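Local coordinates for ATP-dependent helicase FUN30 (PDB 5GN1), which uses ATP hydrolysis to remodel nucleosomes, promotes DNA end resection at double-strand breaks and is required for heterochromatin organization, at residues L115-M129 against K149-H161. Sequence-based numbering, arbitrary orientation.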
# COMPACT_ATOMS: atom_id res chain seq x y z
N LEU A 115 -4.66 -5.62 -5.89
CA LEU A 115 -5.80 -4.72 -5.99
C LEU A 115 -5.40 -3.26 -6.03
O LEU A 115 -6.28 -2.40 -6.02
CB LEU A 115 -6.78 -4.95 -4.84
CG LEU A 115 -7.41 -6.35 -4.78
CD1 LEU A 115 -8.47 -6.43 -3.67
CD2 LEU A 115 -7.99 -6.76 -6.14
N LEU A 116 -4.10 -2.96 -6.03
CA LEU A 116 -3.59 -1.63 -6.32
C LEU A 116 -3.52 -1.35 -7.81
O LEU A 116 -2.97 -0.32 -8.22
CB LEU A 116 -2.21 -1.44 -5.69
CG LEU A 116 -2.13 -1.55 -4.17
CD1 LEU A 116 -0.66 -1.59 -3.72
CD2 LEU A 116 -2.91 -0.41 -3.51
N PHE A 117 -4.04 -2.27 -8.62
CA PHE A 117 -4.02 -2.20 -10.07
C PHE A 117 -5.41 -2.54 -10.58
O PHE A 117 -6.21 -3.17 -9.89
CB PHE A 117 -3.01 -3.17 -10.69
CG PHE A 117 -1.59 -2.88 -10.32
CD1 PHE A 117 -1.08 -3.30 -9.11
CD2 PHE A 117 -0.76 -2.19 -11.19
CE1 PHE A 117 0.23 -3.03 -8.75
CE2 PHE A 117 0.56 -1.92 -10.84
CZ PHE A 117 1.05 -2.34 -9.63
N ARG A 118 -5.69 -2.13 -11.81
CA ARG A 118 -6.93 -2.50 -12.47
C ARG A 118 -6.61 -3.65 -13.42
O ARG A 118 -5.96 -3.44 -14.45
CB ARG A 118 -7.53 -1.33 -13.26
CG ARG A 118 -8.89 -1.65 -13.90
CD ARG A 118 -9.57 -0.40 -14.50
NE ARG A 118 -8.89 0.13 -15.67
CZ ARG A 118 -9.08 -0.31 -16.92
NH1 ARG A 118 -9.93 -1.30 -17.16
NH2 ARG A 118 -8.41 0.25 -17.93
N ASN A 119 -7.01 -4.86 -13.04
CA ASN A 119 -7.10 -6.05 -13.88
C ASN A 119 -8.37 -6.87 -13.84
O ASN A 119 -8.80 -7.42 -14.86
CB ASN A 119 -6.01 -7.00 -13.36
CG ASN A 119 -4.62 -6.52 -13.65
OD1 ASN A 119 -4.13 -6.60 -14.78
ND2 ASN A 119 -3.96 -6.03 -12.62
N ILE A 120 -9.02 -6.90 -12.68
CA ILE A 120 -10.28 -7.63 -12.56
C ILE A 120 -11.33 -6.80 -13.29
O ILE A 120 -12.11 -7.32 -14.10
CB ILE A 120 -10.64 -7.85 -11.08
CG1 ILE A 120 -9.61 -8.79 -10.44
CG2 ILE A 120 -12.06 -8.38 -10.94
CD1 ILE A 120 -9.75 -8.90 -8.93
N TYR A 121 -11.34 -5.49 -13.04
CA TYR A 121 -12.28 -4.58 -13.69
C TYR A 121 -11.71 -4.15 -15.04
O TYR A 121 -11.30 -3.01 -15.25
CB TYR A 121 -12.56 -3.38 -12.78
CG TYR A 121 -13.32 -3.70 -11.51
CD1 TYR A 121 -12.65 -4.10 -10.36
CD2 TYR A 121 -14.70 -3.59 -11.46
CE1 TYR A 121 -13.33 -4.39 -9.19
CE2 TYR A 121 -15.40 -3.88 -10.29
CZ TYR A 121 -14.70 -4.28 -9.16
OH TYR A 121 -15.37 -4.56 -7.99
N ASN A 122 -11.65 -5.09 -15.97
CA ASN A 122 -11.07 -4.89 -17.28
C ASN A 122 -11.91 -3.98 -18.16
O ASN A 122 -13.01 -3.67 -17.83
CB ASN A 122 -10.85 -6.22 -17.97
CG ASN A 122 -12.14 -6.96 -18.19
OD1 ASN A 122 -13.11 -6.39 -18.58
ND2 ASN A 122 -12.13 -8.21 -17.90
N ASP A 123 -11.34 -3.56 -19.29
CA ASP A 123 -12.03 -2.64 -20.18
C ASP A 123 -13.44 -3.02 -20.47
O ASP A 123 -14.30 -2.16 -20.53
CB ASP A 123 -11.21 -2.36 -21.42
CG ASP A 123 -9.94 -1.56 -21.15
OD1 ASP A 123 -9.71 -1.19 -19.99
OD2 ASP A 123 -9.14 -1.32 -22.08
N LYS A 124 -13.69 -4.31 -20.66
CA LYS A 124 -15.04 -4.80 -20.95
C LYS A 124 -15.91 -4.63 -19.70
O LYS A 124 -17.11 -4.37 -19.81
CB LYS A 124 -14.97 -6.20 -21.57
CG LYS A 124 -14.06 -6.31 -22.78
CD LYS A 124 -14.78 -5.90 -24.05
CE LYS A 124 -14.01 -6.35 -25.29
NZ LYS A 124 -14.54 -5.72 -26.53
N ILE A 125 -15.29 -4.74 -18.54
CA ILE A 125 -15.97 -4.59 -17.26
C ILE A 125 -16.40 -3.15 -16.91
O ILE A 125 -17.53 -2.98 -16.45
CB ILE A 125 -15.09 -5.13 -16.12
CG1 ILE A 125 -14.61 -6.56 -16.45
CG2 ILE A 125 -15.83 -5.09 -14.80
CD1 ILE A 125 -15.69 -7.42 -17.05
N ILE A 126 -15.54 -2.15 -17.11
CA ILE A 126 -15.94 -0.80 -16.78
C ILE A 126 -16.91 -0.21 -17.77
O ILE A 126 -17.70 0.66 -17.43
CB ILE A 126 -14.72 0.08 -16.52
CG1 ILE A 126 -13.89 0.18 -17.75
CG2 ILE A 126 -13.90 -0.48 -15.38
CD1 ILE A 126 -12.71 1.09 -17.56
N THR A 127 -16.87 -0.71 -18.99
CA THR A 127 -17.79 -0.23 -20.00
C THR A 127 -19.18 -0.51 -19.51
O THR A 127 -19.98 0.37 -19.46
CB THR A 127 -17.55 -0.94 -21.31
OG1 THR A 127 -16.28 -0.59 -21.83
CG2 THR A 127 -18.58 -0.56 -22.29
N LYS A 128 -19.44 -1.71 -19.03
CA LYS A 128 -20.76 -2.03 -18.52
C LYS A 128 -21.08 -1.27 -17.24
O LYS A 128 -22.24 -0.94 -17.00
CB LYS A 128 -20.90 -3.55 -18.30
CG LYS A 128 -20.28 -4.42 -19.40
CD LYS A 128 -20.69 -3.99 -20.83
CE LYS A 128 -19.51 -4.08 -21.80
NZ LYS A 128 -19.86 -3.78 -23.23
N MET A 129 -20.08 -0.99 -16.40
CA MET A 129 -20.34 -0.25 -15.17
C MET A 129 -20.62 1.23 -15.45
O MET A 129 -21.41 1.87 -14.75
CB MET A 129 -19.16 -0.36 -14.20
CG MET A 129 -18.83 -1.75 -13.74
SD MET A 129 -17.26 -1.78 -12.85
CE MET A 129 -17.66 -0.69 -11.49
N LYS A 149 -16.47 6.37 -17.91
CA LYS A 149 -15.63 5.22 -18.21
C LYS A 149 -14.16 5.60 -18.24
O LYS A 149 -13.30 4.82 -17.81
CB LYS A 149 -16.05 4.58 -19.54
CG LYS A 149 -15.35 3.26 -19.82
CD LYS A 149 -15.70 2.70 -21.18
CE LYS A 149 -14.50 1.99 -21.81
NZ LYS A 149 -14.83 1.35 -23.11
N GLU A 150 -13.85 6.79 -18.75
CA GLU A 150 -12.47 7.27 -18.66
C GLU A 150 -12.04 7.43 -17.21
O GLU A 150 -10.91 7.11 -16.86
CB GLU A 150 -12.31 8.58 -19.42
CG GLU A 150 -10.87 8.90 -19.77
CD GLU A 150 -10.72 10.27 -20.40
OE1 GLU A 150 -11.71 11.04 -20.40
OE2 GLU A 150 -9.61 10.57 -20.91
N ASP A 151 -12.94 7.96 -16.36
CA ASP A 151 -12.65 8.06 -14.93
C ASP A 151 -12.37 6.69 -14.33
O ASP A 151 -11.41 6.51 -13.58
CB ASP A 151 -13.81 8.74 -14.20
CG ASP A 151 -13.78 10.26 -14.30
OD1 ASP A 151 -12.95 10.81 -15.05
OD2 ASP A 151 -14.61 10.91 -13.63
N MET A 152 -13.22 5.71 -14.65
CA MET A 152 -13.03 4.36 -14.14
C MET A 152 -11.73 3.74 -14.63
O MET A 152 -11.06 3.03 -13.88
CB MET A 152 -14.22 3.49 -14.53
CG MET A 152 -15.47 3.77 -13.73
SD MET A 152 -16.87 2.84 -14.40
CE MET A 152 -18.12 3.24 -13.21
N SER A 153 -11.36 3.98 -15.89
CA SER A 153 -10.15 3.38 -16.44
C SER A 153 -8.89 3.75 -15.66
O SER A 153 -7.89 3.03 -15.74
CB SER A 153 -9.95 3.77 -17.90
OG SER A 153 -9.26 5.00 -18.03
N TYR A 154 -8.91 4.86 -14.92
CA TYR A 154 -7.77 5.27 -14.12
C TYR A 154 -7.85 4.82 -12.67
O TYR A 154 -6.92 5.09 -11.91
CB TYR A 154 -7.61 6.79 -14.17
CG TYR A 154 -7.20 7.28 -15.53
CD1 TYR A 154 -5.92 7.03 -16.02
CD2 TYR A 154 -8.08 7.99 -16.32
CE1 TYR A 154 -5.54 7.47 -17.26
CE2 TYR A 154 -7.70 8.44 -17.57
CZ TYR A 154 -6.44 8.18 -18.04
OH TYR A 154 -6.08 8.64 -19.28
N MET A 155 -8.93 4.16 -12.28
CA MET A 155 -9.06 3.68 -10.91
C MET A 155 -8.51 2.26 -10.79
O MET A 155 -8.33 1.56 -11.80
CB MET A 155 -10.52 3.73 -10.45
CG MET A 155 -11.09 5.16 -10.48
SD MET A 155 -12.91 5.18 -10.31
CE MET A 155 -13.15 4.45 -8.73
N THR A 156 -8.24 1.86 -9.55
CA THR A 156 -7.74 0.53 -9.22
C THR A 156 -8.90 -0.42 -8.96
O THR A 156 -10.03 -0.00 -8.70
CB THR A 156 -6.82 0.57 -7.98
OG1 THR A 156 -7.62 0.81 -6.80
CG2 THR A 156 -5.72 1.64 -8.12
N ASP A 157 -8.60 -1.73 -9.02
CA ASP A 157 -9.62 -2.71 -8.69
C ASP A 157 -10.22 -2.43 -7.32
O ASP A 157 -11.44 -2.53 -7.15
CB ASP A 157 -9.04 -4.13 -8.73
CG ASP A 157 -8.88 -4.66 -10.14
OD1 ASP A 157 -9.48 -4.06 -11.07
OD2 ASP A 157 -8.17 -5.67 -10.32
N PHE A 158 -9.40 -2.06 -6.32
CA PHE A 158 -10.01 -1.85 -5.01
C PHE A 158 -10.82 -0.56 -4.97
O PHE A 158 -11.84 -0.50 -4.27
CB PHE A 158 -8.97 -1.85 -3.90
CG PHE A 158 -9.60 -1.95 -2.54
CD1 PHE A 158 -10.01 -3.18 -2.05
CD2 PHE A 158 -9.85 -0.82 -1.79
CE1 PHE A 158 -10.63 -3.28 -0.81
CE2 PHE A 158 -10.46 -0.91 -0.54
CZ PHE A 158 -10.85 -2.14 -0.07
N GLU A 159 -10.39 0.49 -5.67
CA GLU A 159 -11.21 1.69 -5.73
C GLU A 159 -12.52 1.40 -6.44
O GLU A 159 -13.58 1.92 -6.06
CB GLU A 159 -10.45 2.83 -6.43
CG GLU A 159 -9.28 3.36 -5.63
CD GLU A 159 -8.26 4.12 -6.47
OE1 GLU A 159 -8.33 4.10 -7.72
OE2 GLU A 159 -7.39 4.75 -5.84
N LEU A 160 -12.48 0.58 -7.49
CA LEU A 160 -13.71 0.28 -8.21
C LEU A 160 -14.64 -0.56 -7.35
O LEU A 160 -15.86 -0.36 -7.37
CB LEU A 160 -13.39 -0.39 -9.54
CG LEU A 160 -12.85 0.60 -10.56
CD1 LEU A 160 -12.02 -0.07 -11.64
CD2 LEU A 160 -13.99 1.43 -11.17
N HIS A 161 -14.07 -1.49 -6.57
CA HIS A 161 -14.85 -2.20 -5.57
C HIS A 161 -15.53 -1.24 -4.61
O HIS A 161 -16.73 -1.39 -4.32
CB HIS A 161 -13.96 -3.18 -4.80
CG HIS A 161 -14.65 -3.77 -3.61
ND1 HIS A 161 -15.71 -4.64 -3.73
CD2 HIS A 161 -14.47 -3.57 -2.28
CE1 HIS A 161 -16.13 -4.98 -2.53
NE2 HIS A 161 -15.40 -4.34 -1.63
O HOH W 1 -6.20 0.53 -4.78
O HOH W 2 -5.64 -6.40 -10.11
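The carboxylate of D157 is gripped by three successive backbone N-H groups of the loop 119-121. D157 OD2 accepts from I120 N at 2.8 Å, on the syn side but tilted from the carboxylate plane, and from N119 N at 3.1 Å; the two donors come from opposite faces of that plane. D157 OD1 takes Y121 N through a nearly straight bond (171°) that arrives from above the carboxylate plane. Water 2 donates to D157 OD2 and accepts from N119 ND2. These bonds fix the rotation of the carboxylate and would probably favour its charged form. The backbone N of D157 in turn donates to F117 O, and F158 N donates to L115 O.

The Y121 ring lies over L160, whose CB sits 3.7 Å from the ring centroid, almost on the normal, a CH-pi contact. L160 CD1 touches Y121 CB and also R118 CD.

R118 runs along the 153-156 turn. Its CG is anti to the backbone N (chi1 -177°), and a bend at chi3 turns the guanidinium over S153. There NE donates to S153 O at 3.1 Å, from above the carbonyl plane. NH1 and NH2 both meet D123 OD1 in a salt bridge, and NH1 also bonds Y121 O, in the guanidinium plane.

Further along, I126 is a knob among K149, M152, S153 and L160. K149 NZ donates to T127 OG1 at 2.7 Å, and that hydroxyl donates to D123 O.

T156 is the N-cap of helix 157-166. Its OG1 accepts from E159 N and E159 OE1 accepts from T156 N, a capping box. F158 and H161 touch M220 of helix 212-224, where this helical region meets the RecA-like domain. Loop 117-121, with Y121 centring an inverse gamma turn, thus wraps the helix N-terminus, consistent with a helical insertion of SNF2-family remodellers.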